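Long-range contacts in insulinase family protease (Yersinia pestis, PDB 3GO9), which is predicted to be a peptidase of the insulinase family (M16), whose active members are zinc-dependent enzymes that cleave peptides: residues A298-I303 against L317-R322; D293-A298 against A425-E430. All blocks are in the same frame, centred on the assembly; numbering follows the deposited sequence. Where two conformers were deposited one is given.

Contact 1. Residues A298-I303 against L317-R322. With ZN (zinc ion), chain E; ZN (zinc ion), chain D.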
loop_
_atom_site.group_PDB
_atom_site.type_symbol
_atom_site.label_atom_id
_atom_site.label_comp_id
_atom_site.label_asym_id
_atom_site.label_seq_id
_atom_site.Cartn_x
_atom_site.Cartn_y
_atom_site.Cartn_z
ATOM N N ALA A 298 -18.081 8.117 7.749
ATOM C CA ALA A 298 -19.335 8.824 7.983
ATOM C C ALA A 298 -19.122 10.320 7.760
ATOM O O ALA A 298 -19.958 10.992 7.164
ATOM C CB ALA A 298 -19.763 8.616 9.450
ATOM N N LEU A 299 -18.010 10.815 8.261
ATOM C CA LEU A 299 -17.716 12.219 8.219
ATOM C C LEU A 299 -17.496 12.612 6.780
ATOM O O LEU A 299 -18.018 13.650 6.343
ATOM C CB LEU A 299 -16.552 12.552 9.120
ATOM C CG LEU A 299 -15.176 12.994 8.701
ATOM C CD1 LEU A 299 -15.118 13.804 7.442
ATOM C CD2 LEU A 299 -14.665 13.797 9.861
ATOM N N PHE A 300 -16.797 11.780 6.014
ATOM C CA PHE A 300 -16.532 12.183 4.645
ATOM C C PHE A 300 -17.801 12.162 3.835
ATOM O O PHE A 300 -18.111 13.076 3.041
ATOM C CB PHE A 300 -15.490 11.334 3.967
ATOM C CG PHE A 300 -15.102 11.896 2.658
ATOM C CD1 PHE A 300 -14.502 13.161 2.596
ATOM C CD2 PHE A 300 -15.396 11.229 1.491
ATOM C CE1 PHE A 300 -14.165 13.712 1.404
ATOM C CE2 PHE A 300 -15.030 11.797 0.266
ATOM C CZ PHE A 300 -14.398 13.032 0.245
ATOM N N TRP A 301 -18.572 11.122 4.074
ATOM C CA TRP A 301 -19.863 10.952 3.481
ATOM C C TRP A 301 -20.796 12.162 3.739
ATOM O O TRP A 301 -21.416 12.677 2.815
ATOM C CB TRP A 301 -20.440 9.677 4.066
ATOM C CG TRP A 301 -21.814 9.447 3.810
ATOM C CD1 TRP A 301 -22.372 9.055 2.638
ATOM C CD2 TRP A 301 -22.889 9.526 4.771
ATOM N NE1 TRP A 301 -23.725 8.898 2.798
ATOM C CE2 TRP A 301 -24.067 9.178 4.096
ATOM C CE3 TRP A 301 -22.957 9.856 6.139
ATOM C CZ2 TRP A 301 -25.315 9.168 4.723
ATOM C CZ3 TRP A 301 -24.192 9.841 6.759
ATOM C CH2 TRP A 301 -25.359 9.499 6.048
ATOM N N HIS A 302 -20.834 12.607 4.985
ATOM C CA HIS A 302 -21.709 13.710 5.394
ATOM C C HIS A 302 -21.286 15.007 4.720
ATOM O O HIS A 302 -22.143 15.744 4.218
ATOM C CB HIS A 302 -21.604 13.926 6.868
ATOM C CG HIS A 302 -22.403 15.074 7.357
ATOM N ND1 HIS A 302 -23.742 14.963 7.625
ATOM C CD2 HIS A 302 -22.058 16.350 7.652
ATOM C CE1 HIS A 302 -24.205 16.140 8.020
ATOM N NE2 HIS A 302 -23.206 17.001 8.036
ATOM N N ILE A 303 -19.990 15.291 4.747
ATOM C CA ILE A 303 -19.463 16.529 4.121
ATOM C C ILE A 303 -19.737 16.484 2.621
ATOM O O ILE A 303 -20.184 17.484 2.044
ATOM C CB ILE A 303 -17.988 16.820 4.434
ATOM C CG1 ILE A 303 -17.742 16.972 5.947
ATOM C CG2 ILE A 303 -17.509 18.105 3.692
ATOM C CD1 ILE A 303 -16.278 16.973 6.301
ATOM N N LEU A 317 -13.435 17.792 -3.186
ATOM C CA LEU A 317 -13.025 17.164 -1.944
ATOM C C LEU A 317 -12.550 15.777 -2.215
ATOM O O LEU A 317 -13.142 15.058 -3.057
ATOM C CB LEU A 317 -14.194 17.051 -0.994
ATOM C CG LEU A 317 -14.758 18.343 -0.490
ATOM C CD1 LEU A 317 -15.885 17.988 0.452
ATOM C CD2 LEU A 317 -13.670 19.163 0.187
ATOM N N GLY A 318 -11.501 15.392 -1.496
ATOM C CA GLY A 318 -10.915 14.072 -1.574
ATOM C C GLY A 318 -10.755 13.525 -0.166
ATOM O O GLY A 318 -10.738 14.275 0.775
ATOM N N PHE A 319 -10.757 12.213 -0.018
ATOM C CA PHE A 319 -10.534 11.621 1.303
ATOM C C PHE A 319 -9.808 10.295 1.207
ATOM O O PHE A 319 -10.136 9.447 0.361
ATOM C CB PHE A 319 -11.848 11.403 2.013
ATOM C CG PHE A 319 -11.685 11.000 3.447
ATOM C CD1 PHE A 319 -11.180 11.895 4.376
ATOM C CD2 PHE A 319 -12.004 9.724 3.876
ATOM C CE1 PHE A 319 -11.000 11.539 5.706
ATOM C CE2 PHE A 319 -11.830 9.372 5.207
ATOM C CZ PHE A 319 -11.317 10.287 6.111
ATOM N N ASP A 320 -8.830 10.067 2.062
ATOM C CA ASP A 320 -8.215 8.747 2.018
ATOM C C ASP A 320 -7.506 8.482 3.292
ATOM O O ASP A 320 -7.255 9.413 4.079
ATOM C CB ASP A 320 -7.240 8.629 0.847
ATOM C CG ASP A 320 -6.196 9.711 0.848
ATOM O OD1 ASP A 320 -5.437 9.841 1.807
ATOM O OD2 ASP A 320 -6.107 10.438 -0.148
ATOM N N CYS A 321 -7.277 7.200 3.502
ATOM C CA CYS A 321 -6.560 6.695 4.638
ATOM C C CYS A 321 -5.504 5.771 4.072
ATOM O O CYS A 321 -5.692 5.114 3.027
ATOM C CB CYS A 321 -7.440 5.864 5.548
ATOM S SG CYS A 321 -8.605 6.733 6.710
ATOM N N ARG A 322 -4.383 5.710 4.737
ATOM C CA ARG A 322 -3.396 4.704 4.419
ATOM C C ARG A 322 -2.675 4.287 5.683
ATOM O O ARG A 322 -2.589 5.037 6.658
ATOM C CB ARG A 322 -2.378 5.198 3.420
ATOM C CG ARG A 322 -1.410 6.229 3.984
ATOM C CD ARG A 322 -0.720 7.060 2.888
ATOM N NE ARG A 322 -1.692 7.466 1.886
ATOM C CZ ARG A 322 -1.417 8.005 0.701
ATOM N NH1 ARG A 322 -0.172 8.242 0.329
ATOM N NH2 ARG A 322 -2.421 8.304 -0.118
HETATM ZN ZN ZN E . -4.555 11.489 0.365
HETATM ZN ZN ZN D . -23.169 18.999 8.387
HETATM O O HOH W 1 -23.208 19.349 10.343
HETATM O O HOH W 2 -2.768 11.546 1.423
HETATM O O HOH W 3 -4.019 11.181 -1.639
#

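Contact 2. Residues D293-A298 against A425-E430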
loop_
_atom_site.group_PDB
_atom_site.type_symbol
_atom_site.label_atom_id
_atom_site.label_comp_id
_atom_site.label_asym_id
_atom_site.label_seq_id
_atom_site.Cartn_x
_atom_site.Cartn_y
_atom_site.Cartn_z
ATOM N N ASP A 293 -12.813 3.439 11.600
ATOM C CA ASP A 293 -12.924 3.531 10.131
ATOM C C ASP A 293 -14.297 4.068 9.715
ATOM O O ASP A 293 -14.401 4.913 8.828
ATOM C CB ASP A 293 -12.688 2.129 9.556
ATOM C CG ASP A 293 -13.020 1.988 8.061
ATOM O OD1 ASP A 293 -12.334 2.591 7.246
ATOM O OD2 ASP A 293 -13.921 1.166 7.706
ATOM N N LEU A 294 -15.358 3.565 10.352
ATOM C CA LEU A 294 -16.705 3.961 9.957
ATOM C C LEU A 294 -16.977 5.439 10.315
ATOM O O LEU A 294 -17.704 6.108 9.564
ATOM C CB LEU A 294 -17.764 3.021 10.500
ATOM C CG LEU A 294 -19.197 3.320 10.064
ATOM C CD1 LEU A 294 -19.358 3.278 8.560
ATOM C CD2 LEU A 294 -20.148 2.338 10.748
ATOM N N ALA A 295 -16.463 5.898 11.452
ATOM C CA ALA A 295 -16.582 7.328 11.838
ATOM C C ALA A 295 -15.919 8.200 10.756
ATOM O O ALA A 295 -16.479 9.188 10.327
ATOM C CB ALA A 295 -15.946 7.580 13.180
ATOM N N ARG A 296 -14.733 7.800 10.312
ATOM C CA ARG A 296 -14.038 8.515 9.242
ATOM C C ARG A 296 -14.863 8.520 7.965
ATOM O O ARG A 296 -15.013 9.558 7.309
ATOM C CB ARG A 296 -12.637 7.918 9.008
ATOM C CG ARG A 296 -11.694 8.176 10.159
ATOM C CD ARG A 296 -10.261 7.699 9.889
ATOM N NE ARG A 296 -10.085 6.239 9.955
ATOM C CZ ARG A 296 -9.560 5.591 10.991
ATOM N NH1 ARG A 296 -9.209 6.236 12.093
ATOM N NH2 ARG A 296 -9.436 4.269 10.951
ATOM N N GLU A 297 -15.433 7.371 7.622
ATOM C CA GLU A 297 -16.221 7.258 6.442
ATOM C C GLU A 297 -17.495 8.110 6.555
ATOM O O GLU A 297 -17.885 8.819 5.599
ATOM C CB GLU A 297 -16.536 5.790 6.179
ATOM C CG GLU A 297 -17.235 5.528 4.916
ATOM C CD GLU A 297 -17.641 4.100 4.766
ATOM O OE1 GLU A 297 -18.531 3.853 3.955
ATOM O OE2 GLU A 297 -17.084 3.224 5.447
ATOM N N ALA A 298 -18.081 8.117 7.749
ATOM C CA ALA A 298 -19.335 8.824 7.983
ATOM C C ALA A 298 -19.122 10.320 7.760
ATOM O O ALA A 298 -19.958 10.992 7.164
ATOM C CB ALA A 298 -19.763 8.616 9.450
ATOM N N ALA A 425 -25.009 6.665 19.456
ATOM C CA ALA A 425 -24.189 7.204 20.514
ATOM C C ALA A 425 -22.730 6.794 20.373
ATOM O O ALA A 425 -21.825 7.584 20.648
ATOM C CB ALA A 425 -24.704 6.759 21.829
ATOM N N GLU A 426 -22.521 5.533 20.003
ATOM C CA GLU A 426 -21.172 4.981 19.862
ATOM C C GLU A 426 -20.486 5.614 18.686
ATOM O O GLU A 426 -19.308 6.067 18.800
ATOM C CB GLU A 426 -21.217 3.467 19.709
ATOM C CG GLU A 426 -21.605 2.729 20.963
ATOM C CD GLU A 426 -21.892 1.229 20.764
ATOM O OE1 GLU A 426 -22.222 0.756 19.652
ATOM O OE2 GLU A 426 -21.834 0.508 21.776
ATOM N N LEU A 427 -21.183 5.654 17.549
ATOM C CA LEU A 427 -20.547 6.261 16.358
ATOM C C LEU A 427 -20.291 7.765 16.624
ATOM O O LEU A 427 -19.252 8.279 16.280
ATOM C CB LEU A 427 -21.385 6.074 15.099
ATOM C CG LEU A 427 -20.636 6.422 13.788
ATOM C CD1 LEU A 427 -19.372 5.588 13.622
ATOM C CD2 LEU A 427 -21.451 6.241 12.537
ATOM N N ASN A 428 -21.246 8.468 17.221
ATOM C CA ASN A 428 -21.021 9.898 17.513
ATOM C C ASN A 428 -19.894 10.167 18.515
ATOM O O ASN A 428 -19.162 11.163 18.404
ATOM C CB ASN A 428 -22.346 10.548 17.959
ATOM C CG ASN A 428 -23.245 10.846 16.806
ATOM O OD1 ASN A 428 -22.829 10.728 15.663
ATOM N ND2 ASN A 428 -24.514 11.226 17.089
ATOM N N ARG A 429 -19.744 9.315 19.525
ATOM C CA ARG A 429 -18.607 9.435 20.431
ATOM C C ARG A 429 -17.282 9.284 19.703
ATOM O O ARG A 429 -16.362 10.038 19.986
ATOM C CB ARG A 429 -18.694 8.421 21.558
ATOM C CG ARG A 429 -17.524 8.426 22.513
ATOM C CD ARG A 429 -17.393 9.747 23.247
ATOM N NE ARG A 429 -18.598 10.027 24.071
ATOM C CZ ARG A 429 -18.815 11.127 24.800
ATOM N NH1 ARG A 429 -17.932 12.120 24.874
ATOM N NH2 ARG A 429 -19.951 11.218 25.504
ATOM N N GLU A 430 -17.206 8.295 18.812
ATOM C CA GLU A 430 -15.998 8.035 17.991
ATOM C C GLU A 430 -15.712 9.282 17.129
ATOM O O GLU A 430 -14.575 9.796 17.098
ATOM C CB GLU A 430 -16.229 6.795 17.144
ATOM C CG GLU A 430 -15.077 6.370 16.302
ATOM C CD GLU A 430 -13.878 5.897 17.073
ATOM O OE1 GLU A 430 -14.056 5.176 18.065
ATOM O OE2 GLU A 430 -12.731 6.231 16.649
#

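Contact 1. Residues A298-I303 against L317-R322
Residues 298-303 of a helix run almost exactly antiparallel (173°) to strand residues 317-322, with the two axes 9.7 Å apart and Phe300 facing Phe319. The strand's alternation sends Leu317 and Phe319 toward the helix, and they meet Ile303 and Phe300. The two phenylalanine planes are close to parallel, at 17°, yet one ring is displaced along the other until little of it is stacked, with centroids 5.0 Å apart. Phe300 CB stands 4.1 Å from the centroid of the Phe319 ring, a CH-pi contact over the face but offset toward the rim; Phe319 CB, as modelled, lies over the Phe300 ring. With CG anti to the backbone N (chi1 -171°), Phe300 sends its ring toward the strand, whereas the far end of the Phe319 ring turns away from the helix. Gly318 has no side chain to add; its O approaches Phe300 CE1 obliquely at 3.5 Å. One helical turn on from Phe300, the branched Ile303 crosses Leu317 at about a right angle, with Ile303 CG2 3.6 Å from Leu317 CD1. His302 and Asp320 turn elsewhere, each ligating a zinc ion, the first with Glu351 and the second with His333. A small surface patch of apolar and CH-pi contacts thus packs helix 283-309 on strand 316-324, an outermost strand of the five-stranded mixed sheet, in the region matching the M16 inactive-domain family.

Contact 2. Residues D293-A298 against A425-E430
Glu430 carries the one flat group among the side chains that touch here, and residues 293-298 stack on neither face of its carboxylate. The carboxylate is held instead at OE2, which is hydrogen-bonded to Ser292 OG and more weakly to Gln434 NE2. What meets Ala295 is the aliphatic part of the side chain: Glu430 CG packs 3.5 Å from Ala295 CB. A bend at chi2 (66°) then turns the acid group off that methyl, letting one residue supply hydrocarbon to the interface and charge to its polar surroundings.

Leu427 carries the apolar centre. Its CG is anti to the backbone N (chi1 -168°), which extends the branched end across to the other helix, where the two methyls divide the work. CD1 comes down on the backbone at Ala295, 3.6 Å from Ala295 N, and also lies 4.2 Å from Leu294 CG. CD2 reaches the next turn, 4.2 Å from Ala298 CB. Ala295 and Ala298 suit these positions because a lone methyl lets the leucine approach the helix backbone, and the axes pass 9.2 Å apart at a steep crossing angle of -79°. This is the steep packing of two helices distant in sequence, 283-309 and 424-435, in which small alanines on one make room for a leucine from the other.

Helix 362-377 packs alongside: its Leu368 touches both Ala298 and Leu427, and Phe365 also meets Leu427. Farther along helix 424-435, Leu431 and Gln434 continue the packing on Ala295, while Arg296, in the conformer given, reaches from helix 283-309 to Phe319 and Cys321 of strand 316-324.

After the N-terminal sheet and the elements that follow it, the chain reaches helix 283-309, which serves both contacts through consecutive turns that share Ala298. Contact 1 closes the short loop, since only 13 residues separate its segments before strand 316-324 returns along the helix at the edge of the five-stranded sheet. Contact 2 closes a much longer excursion of 126 residues, mostly helical, and the loop of contact 1 lies wholly within it. Helix 283-309 thus joins the sheet to helix 424-435. The two contacts also touch directly: Phe319 CE2 lies 3.8 Å from Arg296 O. Nearby, the disulfide of Cys321 to Cys330 links strand 316-324 to strand 327-336.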